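Local coordinates for halorhodopsin (Halobacterium salinarum, PDB 2JAF), which uses light absorbed by its retinal chromophore to pump chloride ions across the membrane of a halophilic archaeon, at residues A[237-240]-A[241-245]. The protein carries 2 engineered substitutions. Sequence-based numbering, arbitrary orientation.
Sequences LDVF and AKYVF. With RET (retinal), chain G.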
# COMPACT_ATOMS: atom_id res chain seq x y z
N LEU A 237 0.59 15.30 20.20
CA LEU A 237 -0.63 14.80 19.56
C LEU A 237 -0.57 13.28 19.47
O LEU A 237 -1.56 12.59 19.74
CB LEU A 237 -0.81 15.41 18.17
CG LEU A 237 -1.27 16.87 18.17
CD1 LEU A 237 -1.25 17.41 16.75
CD2 LEU A 237 -2.71 16.96 18.75
N ASP A 238 0.59 12.76 19.10
CA ASP A 238 0.78 11.31 18.99
C ASP A 238 0.52 10.61 20.33
O ASP A 238 -0.06 9.52 20.37
CB ASP A 238 2.20 10.98 18.53
CG ASP A 238 2.37 11.03 17.02
OD1 ASP A 238 1.40 11.31 16.29
OD2 ASP A 238 3.51 10.76 16.57
N VAL A 239 0.96 11.23 21.42
CA VAL A 239 0.77 10.62 22.74
C VAL A 239 -0.71 10.36 23.00
O VAL A 239 -1.08 9.28 23.45
CB VAL A 239 1.33 11.52 23.87
CG1 VAL A 239 0.89 10.97 25.23
CG2 VAL A 239 2.86 11.56 23.80
N PHE A 240 -1.55 11.33 22.68
CA PHE A 240 -2.99 11.18 22.90
C PHE A 240 -3.72 10.44 21.78
O PHE A 240 -4.55 9.57 22.06
CB PHE A 240 -3.62 12.56 23.13
CG PHE A 240 -3.21 13.19 24.43
CD1 PHE A 240 -3.78 12.77 25.63
CD2 PHE A 240 -2.18 14.13 24.47
CE1 PHE A 240 -3.33 13.28 26.85
CE2 PHE A 240 -1.72 14.64 25.69
CZ PHE A 240 -2.29 14.21 26.88
N ALA A 241 -3.42 10.77 20.53
CA ALA A 241 -4.11 10.12 19.42
C ALA A 241 -3.74 8.66 19.25
O ALA A 241 -4.49 7.89 18.63
CB ALA A 241 -3.86 10.89 18.12
N LYS A 242 -2.59 8.26 19.77
CA LYS A 242 -2.16 6.87 19.66
C LYS A 242 -2.12 6.09 20.97
O LYS A 242 -2.87 5.14 21.17
CB LYS A 242 -0.77 6.76 19.03
CG LYS A 242 -0.72 7.01 17.54
CD LYS A 242 0.71 6.84 17.04
CE LYS A 242 0.80 6.87 15.52
NZ LYS A 242 0.42 8.15 14.96
N TYR A 243 -1.22 6.49 21.87
CA TYR A 243 -1.06 5.76 23.12
C TYR A 243 -2.26 5.83 24.04
O TYR A 243 -2.78 4.78 24.45
CB TYR A 243 0.22 6.21 23.85
CG TYR A 243 1.42 6.41 22.94
CD1 TYR A 243 1.61 5.60 21.81
CD2 TYR A 243 2.33 7.44 23.17
CE1 TYR A 243 2.67 5.83 20.92
CE2 TYR A 243 3.40 7.67 22.30
CZ TYR A 243 3.55 6.87 21.17
OH TYR A 243 4.55 7.16 20.27
N VAL A 244 -2.71 7.03 24.38
CA VAL A 244 -3.86 7.17 25.27
C VAL A 244 -5.10 6.60 24.59
O VAL A 244 -5.88 5.87 25.21
CB VAL A 244 -4.10 8.66 25.67
CG1 VAL A 244 -5.41 8.80 26.45
CG2 VAL A 244 -2.96 9.15 26.55
N PHE A 245 -5.26 6.91 23.31
CA PHE A 245 -6.40 6.41 22.54
C PHE A 245 -6.45 4.88 22.60
O PHE A 245 -7.50 4.29 22.86
CB PHE A 245 -6.29 6.87 21.09
CG PHE A 245 -7.30 6.23 20.16
CD1 PHE A 245 -7.03 5.01 19.56
CD2 PHE A 245 -8.51 6.86 19.90
CE1 PHE A 245 -7.96 4.41 18.71
CE2 PHE A 245 -9.45 6.27 19.05
CZ PHE A 245 -9.17 5.04 18.45
C1 RET G . -1.67 16.86 7.18
C2 RET G . -1.44 18.09 6.18
C3 RET G . -2.45 18.24 5.02
C4 RET G . -3.93 18.41 5.58
C5 RET G . -4.37 17.33 6.64
C6 RET G . -3.29 16.56 7.45
C7 RET G . -3.76 15.47 8.37
C8 RET G . -3.10 14.54 9.12
C9 RET G . -3.69 13.72 10.14
C10 RET G . -2.71 12.98 10.79
C11 RET G . -2.95 12.11 11.83
C12 RET G . -1.88 11.46 12.46
C13 RET G . -2.05 10.47 13.51
C14 RET G . -0.81 9.91 13.94
C15 RET G . -0.68 8.82 14.76
C16 RET G . -0.97 15.66 6.45
C17 RET G . -0.88 17.25 8.53
C18 RET G . -5.87 17.14 6.81
C19 RET G . -5.27 13.85 10.54
C20 RET G . -3.43 10.12 14.11
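Asp238 and Lys242, one helical turn apart, send their side chains the same way into the core of the bundle. Lysine suits its place because its amine can be joined to retinal: NZ of Lys242 is bonded to C15 of the chromophore at 1.3 Å, the length of a Schiff base. The chain runs extended until chi4 (65°), where a bend turns NZ toward retinal. Asp238 OD1 lies 3.6 Å from Lys242 NZ, a long salt bridge, and 3.5 Å from C14 of retinal. The buried carboxylate is consistent with a counterion for the Schiff base if that is protonated, and its two oxygens accommodate two tyrosines: Tyr210 hydrogen-bonds OD1 and Tyr77 hydrogen-bonds OD2.

The backbone changes its step here. Ala241 N and Lys242 N donate to Leu237 O and Asp238 O in i to i+4 bonds, the second distinctly bent at 141°. Val244 N then reaches back five residues to Val239 O at 2.9 Å, and Phe245 N to Phe240 O in a more bent bond (136°), so the helix widens into a pi-type turn just where the retinal lysine leaves it.

Val244 lays CG2 against CD1 of Phe240 (3.8 Å), obliquely to the ring; both are apolar, as suits the exposed side of a membrane helix. Tyr243 serves two surroundings: CG2 of Val239 lies 4.2 Å from CE2 of its ring, while its OH is hydrogen-bonded to Ser73 of helix 58-82. Asp238 O sits 4.2 Å above the centre of one ring face. A retinal-bearing lysine at a pi-bulge of the last transmembrane helix, with an aspartate one turn earlier, is characteristic of the retinal site of microbial rhodopsins, as in bacteriorhodopsin.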